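Local coordinates for protein 3-oxo-tetronate kinase (Haemophilus influenzae, PDB 1YZY) that catalyses the ATP-dependent phosphorylation of 3-oxo-tetronate to 3-oxo-tetronate 4-phosphate, at residues W382-A385 with I390-A393; K337-L342 with T348-A353. All coordinates share one frame; numbering follows the deposited sequence.

Interaction 1: residues W382-A385 with I390-A393; sequences WLKA and IFLA
The methyl of Ala-393 sits above one face of the six-membered ring of Trp-382, with CB 3.9 Å from the ring centroid and displaced toward the rim, while the backbone N of Leu-392 lies in plane at the edge of the same indole. On Phe-391 the covering group is the stem of Lys-384: CG stands 3.8 Å from the ring centroid in a CH-pi contact, and Lys-384 CD comes within 3.4 Å of Phe-391 CE1. CG of Lys-384 is anti to the backbone N (chi1 -170°), which carries the stem across the ring; bends at the third and fourth torsions then turn the ammonium back, and NZ bonds to Ala-385 O at 2.9 Å, almost in line with that carbonyl.

Three backbone hydrogen bonds join the strands. Leu-383 N reaches Leu-392 O at 2.9 Å, and Ala-385 N reaches Ile-390 O at 2.9 Å. The return bond from Leu-392 N to Leu-383 O is longer, 3.2 Å, with the donor 61° out of the carbonyl plane. The reversal of direction, with a short turn between strands 380-385 and 391-395, is that of a beta hairpin in the nucleotide-binding C-terminal domain, though its pairing is loose.

Interaction 2: residues K337-L342 with T348-A353; sequences KLAAKL and TNFITA
Apolar packing dominates the meeting of Phe-350 with Ala-339 and Leu-342, three buried residues that give an example where, between 337-342 and 348-353, one aromatic side chain makes the contact. The ring atom CE1 of Phe-350 does most of the touching: it lies 4.2 Å from Ala-339 CB and 4.4 Å from Leu-342 CB, so one ring carbon meets two residues about a helical turn apart. CG of Phe-350 is anti to its carbonyl carbon (chi1 -63°), and the bond to CB already points at the helix, which brings CE1 and CZ up to the helix.

The carbonyl oxygen of Ala-339 also packs against the ring, 3.8 Å from Phe-350 CE1 and 3.9 Å from Phe-350 CZ, so the phenyl group meets backbone as well as side chain.

The pairing is the helix-on-sheet packing of a layered alpha/beta domain: helix 324-345 covers strand 349-353 and, through Leu-342 on Val-249, the parallel neighbour 248-252. The chain continues from the strand into Gly-354 to Thr-357, which probably bind ATP.

Hydrogen bonds act within the helical segment, which keeps its own pattern, with Leu-342 N bonded to Leu-338 O at 2.8 Å.

Lys-341, on the helix, forms a cation-pi contact with Tyr-291 of helix 286-295.

Followed from the N terminus, the chain makes interaction 2 first: after 337-342 the helix runs on to 345, and a short turn leads into 348-353, which packs against it. Past helix 355-365 and strand 369-375, interaction 1 closes a second short loop, with four residues between 382-385 and 390-393. The contacts are thus in series, neither nested nor crossed. In space they meet, because strands 349-353 and 391-395 are parallel neighbours: Phe-391 N lies 2.8 Å from Thr-348 O, and Phe-391 O 2.8 Å from Phe-350 N, both probable hydrogen bonds. Helix 324-345, strand 349-353 and the hairpin are so tied together, an example of two local closures joined laterally by strand pairing.

Interaction 1: residues W382-A385 with I390-A393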
ATOM      1  N   TRP A 382      -3.372 -10.826  -3.655  1.00 17.20           N
ATOM      2  CA  TRP A 382      -3.575 -11.171  -5.053  1.00 19.70           C
ATOM      3  C   TRP A 382      -4.192  -9.925  -5.669  1.00 18.87           C
ATOM      4  O   TRP A 382      -5.006  -9.253  -5.029  1.00 18.49           O
ATOM      5  CB  TRP A 382      -4.530 -12.365  -5.201  1.00 19.56           C
ATOM      6  CG  TRP A 382      -3.815 -13.649  -5.447  1.00 27.18           C
ATOM      7  CD1 TRP A 382      -3.794 -14.749  -4.636  1.00 28.02           C
ATOM      8  CD2 TRP A 382      -2.957 -13.948  -6.559  1.00 25.40           C
ATOM      9  NE1 TRP A 382      -2.966 -15.715  -5.168  1.00 25.35           N
ATOM     10  CE2 TRP A 382      -2.440 -15.250  -6.348  1.00 27.07           C
ATOM     11  CE3 TRP A 382      -2.572 -13.245  -7.712  1.00 22.38           C
ATOM     12  CZ2 TRP A 382      -1.555 -15.863  -7.250  1.00 27.39           C
ATOM     13  CZ3 TRP A 382      -1.694 -13.853  -8.607  1.00 24.94           C
ATOM     14  CH2 TRP A 382      -1.195 -15.150  -8.368  1.00 21.92           C
ATOM     15  N   LEU A 383      -3.801  -9.611  -6.900  1.00 17.05           N
ATOM     16  CA  LEU A 383      -4.310  -8.430  -7.584  1.00 14.05           C
ATOM     17  C   LEU A 383      -4.975  -8.791  -8.909  1.00 15.38           C
ATOM     18  O   LEU A 383      -4.864  -9.907  -9.393  1.00 15.52           O
ATOM     19  CB  LEU A 383      -3.154  -7.465  -7.873  1.00  7.21           C
ATOM     20  CG  LEU A 383      -2.206  -6.975  -6.775  1.00 17.59           C
ATOM     21  CD1 LEU A 383      -1.004  -6.252  -7.404  1.00 13.04           C
ATOM     22  CD2 LEU A 383      -2.945  -6.046  -5.823  1.00 10.01           C
ATOM     23  N   LYS A 384      -5.739  -7.855  -9.447  1.00 14.77           N
ATOM     24  CA  LYS A 384      -6.354  -8.034 -10.743  1.00 21.65           C
ATOM     25  C   LYS A 384      -6.456  -6.649 -11.324  1.00 22.33           C
ATOM     26  O   LYS A 384      -6.971  -5.741 -10.685  1.00 17.48           O
ATOM     27  CB  LYS A 384      -7.737  -8.663 -10.695  1.00 13.80           C
ATOM     28  CG  LYS A 384      -8.197  -9.052 -12.109  1.00 21.94           C
ATOM     29  CD  LYS A 384      -9.636  -9.502 -12.182  1.00 22.93           C
ATOM     30  CE  LYS A 384     -10.596  -8.325 -12.263  1.00 32.26           C
ATOM     31  NZ  LYS A 384     -10.369  -7.490 -13.479  1.00 30.82           N
ATOM     32  N   ALA A 385      -5.913  -6.485 -12.522  1.00 21.63           N
ATOM     33  CA  ALA A 385      -5.922  -5.209 -13.208  1.00 16.58           C
ATOM     34  C   ALA A 385      -7.343  -4.715 -13.392  1.00 19.79           C
ATOM     35  O   ALA A 385      -8.277  -5.508 -13.463  1.00 22.72           O
ATOM     36  CB  ALA A 385      -5.233  -5.352 -14.557  1.00 17.38           C
ATOM     37  N   ILE A 390      -6.438  -9.776 -15.739  1.00 18.70           N
ATOM     38  CA  ILE A 390      -5.075 -10.244 -15.526  1.00 16.14           C
ATOM     39  C   ILE A 390      -4.772 -10.158 -14.035  1.00 19.01           C
ATOM     40  O   ILE A 390      -4.993  -9.117 -13.418  1.00 17.04           O
ATOM     41  CB  ILE A 390      -4.047  -9.372 -16.306  1.00 16.54           C
ATOM     42  CG1 ILE A 390      -4.353  -9.387 -17.813  1.00 17.70           C
ATOM     43  CG2 ILE A 390      -2.625  -9.850 -16.030  1.00 12.53           C
ATOM     44  CD1 ILE A 390      -4.204 -10.742 -18.489  1.00 16.30           C
ATOM     45  N   PHE A 391      -4.254 -11.245 -13.468  1.00 10.41           N
ATOM     46  CA  PHE A 391      -3.930 -11.295 -12.049  1.00 19.04           C
ATOM     47  C   PHE A 391      -2.431 -11.243 -11.818  1.00 20.31           C
ATOM     48  O   PHE A 391      -1.654 -11.793 -12.600  1.00 20.16           O
ATOM     49  CB  PHE A 391      -4.524 -12.558 -11.408  1.00 21.95           C
ATOM     50  CG  PHE A 391      -6.028 -12.665 -11.550  1.00 24.80           C
ATOM     51  CD1 PHE A 391      -6.874 -12.169 -10.560  1.00 20.51           C
ATOM     52  CD2 PHE A 391      -6.597 -13.236 -12.685  1.00 22.17           C
ATOM     53  CE1 PHE A 391      -8.267 -12.239 -10.699  1.00 19.68           C
ATOM     54  CE2 PHE A 391      -7.986 -13.309 -12.831  1.00 21.74           C
ATOM     55  CZ  PHE A 391      -8.820 -12.807 -11.833  1.00 15.47           C
ATOM     56  N   LEU A 392      -2.024 -10.555 -10.754  1.00 20.04           N
ATOM     57  CA  LEU A 392      -0.608 -10.423 -10.408  1.00 16.07           C
ATOM     58  C   LEU A 392      -0.349 -10.520  -8.899  1.00 19.04           C
ATOM     59  O   LEU A 392      -1.166 -10.090  -8.086  1.00 19.11           O
ATOM     60  CB  LEU A 392      -0.052  -9.086 -10.913  1.00 15.32           C
ATOM     61  CG  LEU A 392      -0.429  -8.572 -12.305  1.00 21.78           C
ATOM     62  CD1 LEU A 392      -1.826  -7.933 -12.282  1.00 19.46           C
ATOM     63  CD2 LEU A 392       0.608  -7.556 -12.750  1.00 23.17           C
ATOM     64  N   ALA A 393       0.782 -11.113  -8.541  1.00 18.05           N
ATOM     65  CA  ALA A 393       1.207 -11.251  -7.154  1.00 18.59           C
ATOM     66  C   ALA A 393       2.603 -10.650  -7.146  1.00 19.57           C
ATOM     67  O   ALA A 393       3.551 -11.251  -7.656  1.00 16.78           O
ATOM     68  CB  ALA A 393       1.258 -12.718  -6.740  1.00 14.27           C
TER

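Interaction 2: residues K337-L342 with T348-A353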
ATOM      1  N   LYS A 337       9.914  -7.246 -21.611  1.00 17.42           N
ATOM      2  CA  LYS A 337       9.566  -7.673 -22.960  1.00 20.39           C
ATOM      3  C   LYS A 337       8.985  -9.086 -23.017  1.00 22.15           C
ATOM      4  O   LYS A 337       8.173  -9.394 -23.900  1.00 21.37           O
ATOM      5  CB  LYS A 337      10.756  -7.501 -23.908  1.00 29.05           C
ATOM      6  CG  LYS A 337      10.961  -6.053 -24.329  1.00 28.94           C
ATOM      7  CD  LYS A 337      12.166  -5.877 -25.239  1.00 45.19           C
ATOM      8  CE  LYS A 337      12.391  -4.399 -25.559  1.00 47.22           C
ATOM      9  NZ  LYS A 337      13.683  -4.142 -26.258  1.00 48.91           N
ATOM     10  N   LEU A 338       9.386  -9.930 -22.066  1.00 18.81           N
ATOM     11  CA  LEU A 338       8.882 -11.290 -21.993  1.00 11.80           C
ATOM     12  C   LEU A 338       7.457 -11.256 -21.477  1.00 14.23           C
ATOM     13  O   LEU A 338       6.577 -11.929 -22.013  1.00 16.26           O
ATOM     14  CB  LEU A 338       9.754 -12.124 -21.059  1.00  9.35           C
ATOM     15  CG  LEU A 338       9.351 -13.572 -20.744  1.00 18.35           C
ATOM     16  CD1 LEU A 338       9.233 -14.408 -22.011  1.00 11.47           C
ATOM     17  CD2 LEU A 338      10.377 -14.180 -19.801  1.00 13.22           C
ATOM     18  N   ALA A 339       7.228 -10.465 -20.433  1.00 15.77           N
ATOM     19  CA  ALA A 339       5.905 -10.342 -19.831  1.00 18.04           C
ATOM     20  C   ALA A 339       4.889  -9.819 -20.828  1.00 18.39           C
ATOM     21  O   ALA A 339       3.712 -10.177 -20.769  1.00 23.24           O
ATOM     22  CB  ALA A 339       5.958  -9.439 -18.625  1.00 13.57           C
ATOM     23  N   ALA A 340       5.329  -8.921 -21.700  1.00 23.35           N
ATOM     24  CA  ALA A 340       4.447  -8.357 -22.717  1.00 22.79           C
ATOM     25  C   ALA A 340       4.085  -9.407 -23.766  1.00 23.48           C
ATOM     26  O   ALA A 340       2.951  -9.446 -24.246  1.00 25.25           O
ATOM     27  CB  ALA A 340       5.099  -7.160 -23.374  1.00 25.30           C
ATOM     28  N   LYS A 341       5.058 -10.239 -24.131  1.00 23.73           N
ATOM     29  CA  LYS A 341       4.839 -11.297 -25.117  1.00 24.87           C
ATOM     30  C   LYS A 341       3.941 -12.387 -24.549  1.00 27.36           C
ATOM     31  O   LYS A 341       3.066 -12.899 -25.247  1.00 22.51           O
ATOM     32  CB  LYS A 341       6.171 -11.902 -25.578  1.00 22.99           C
ATOM     33  CG  LYS A 341       7.074 -10.918 -26.322  1.00 18.08           C
ATOM     34  CD  LYS A 341       8.316 -11.587 -26.901  1.00 23.96           C
ATOM     35  CE  LYS A 341       8.161 -11.925 -28.385  1.00 34.32           C
ATOM     36  NZ  LYS A 341       7.097 -12.935 -28.675  1.00 45.81           N
ATOM     37  N   LEU A 342       4.165 -12.738 -23.284  1.00 26.73           N
ATOM     38  CA  LEU A 342       3.369 -13.767 -22.619  1.00 27.50           C
ATOM     39  C   LEU A 342       1.917 -13.338 -22.468  1.00 24.12           C
ATOM     40  O   LEU A 342       1.016 -14.167 -22.586  1.00 24.12           O
ATOM     41  CB  LEU A 342       3.958 -14.116 -21.249  1.00 24.33           C
ATOM     42  CG  LEU A 342       5.361 -14.723 -21.228  1.00 24.08           C
ATOM     43  CD1 LEU A 342       5.864 -14.815 -19.807  1.00 19.42           C
ATOM     44  CD2 LEU A 342       5.359 -16.092 -21.890  1.00 20.38           C
ATOM     45  N   THR A 348      -2.411 -15.266 -18.053  1.00 19.78           N
ATOM     46  CA  THR A 348      -3.236 -14.359 -17.263  1.00 19.61           C
ATOM     47  C   THR A 348      -2.822 -14.117 -15.816  1.00 18.44           C
ATOM     48  O   THR A 348      -3.314 -13.178 -15.187  1.00 17.61           O
ATOM     49  CB  THR A 348      -4.736 -14.768 -17.308  1.00 26.11           C
ATOM     50  OG1 THR A 348      -4.887 -16.167 -17.020  1.00 21.20           O
ATOM     51  CG2 THR A 348      -5.323 -14.462 -18.667  1.00 22.55           C
ATOM     52  N   ASN A 349      -1.894 -14.917 -15.306  1.00 14.20           N
ATOM     53  CA  ASN A 349      -1.439 -14.771 -13.925  1.00 16.92           C
ATOM     54  C   ASN A 349       0.071 -14.544 -13.882  1.00 18.62           C
ATOM     55  O   ASN A 349       0.845 -15.353 -14.405  1.00 20.66           O
ATOM     56  CB  ASN A 349      -1.772 -16.026 -13.102  1.00 14.57           C
ATOM     57  CG  ASN A 349      -3.240 -16.424 -13.175  1.00 17.65           C
ATOM     58  OD1 ASN A 349      -3.564 -17.613 -13.177  1.00 24.72           O
ATOM     59  ND2 ASN A 349      -4.132 -15.443 -13.175  1.00 10.18           N
ATOM     60  N   PHE A 350       0.495 -13.448 -13.255  1.00 15.01           N
ATOM     61  CA  PHE A 350       1.919 -13.133 -13.142  1.00 12.59           C
ATOM     62  C   PHE A 350       2.343 -13.040 -11.679  1.00 17.21           C
ATOM     63  O   PHE A 350       1.767 -12.284 -10.902  1.00 18.17           O
ATOM     64  CB  PHE A 350       2.236 -11.805 -13.831  1.00 11.69           C
ATOM     65  CG  PHE A 350       1.970 -11.804 -15.306  1.00 14.86           C
ATOM     66  CD1 PHE A 350       3.018 -11.944 -16.212  1.00 17.05           C
ATOM     67  CD2 PHE A 350       0.678 -11.657 -15.793  1.00 15.18           C
ATOM     68  CE1 PHE A 350       2.782 -11.940 -17.588  1.00 19.18           C
ATOM     69  CE2 PHE A 350       0.427 -11.652 -17.159  1.00 22.88           C
ATOM     70  CZ  PHE A 350       1.483 -11.794 -18.060  1.00 26.91           C
ATOM     71  N   ILE A 351       3.357 -13.809 -11.309  1.00 17.23           N
ATOM     72  CA  ILE A 351       3.872 -13.806  -9.946  1.00 18.22           C
ATOM     73  C   ILE A 351       5.306 -13.285  -9.997  1.00 19.00           C
ATOM     74  O   ILE A 351       6.212 -13.986 -10.436  1.00 17.00           O
ATOM     75  CB  ILE A 351       3.844 -15.234  -9.343  1.00 18.56           C
ATOM     76  CG1 ILE A 351       2.419 -15.793  -9.392  1.00 18.84           C
ATOM     77  CG2 ILE A 351       4.359 -15.224  -7.908  1.00 15.64           C
ATOM     78  CD1 ILE A 351       2.320 -17.222  -8.957  1.00 14.98           C
ATOM     79  N   THR A 352       5.501 -12.041  -9.589  1.00 21.69           N
ATOM     80  CA  THR A 352       6.829 -11.438  -9.607  1.00 22.17           C
ATOM     81  C   THR A 352       7.502 -11.380  -8.234  1.00 25.39           C
ATOM     82  O   THR A 352       6.840 -11.449  -7.191  1.00 24.51           O
ATOM     83  CB  THR A 352       6.779 -10.020 -10.213  1.00 23.28           C
ATOM     84  OG1 THR A 352       5.846  -9.214  -9.482  1.00 20.50           O
ATOM     85  CG2 THR A 352       6.325 -10.081 -11.676  1.00 19.30           C
ATOM     86  N   ALA A 353       8.828 -11.306  -8.246  1.00 19.70           N
ATOM     87  CA  ALA A 353       9.610 -11.225  -7.020  1.00 22.88           C
ATOM     88  C   ALA A 353      10.648 -10.118  -7.168  1.00 25.93           C
ATOM     89  O   ALA A 353      11.431 -10.116  -8.119  1.00 17.91           O
ATOM     90  CB  ALA A 353      10.288 -12.547  -6.737  1.00 20.21           C
TER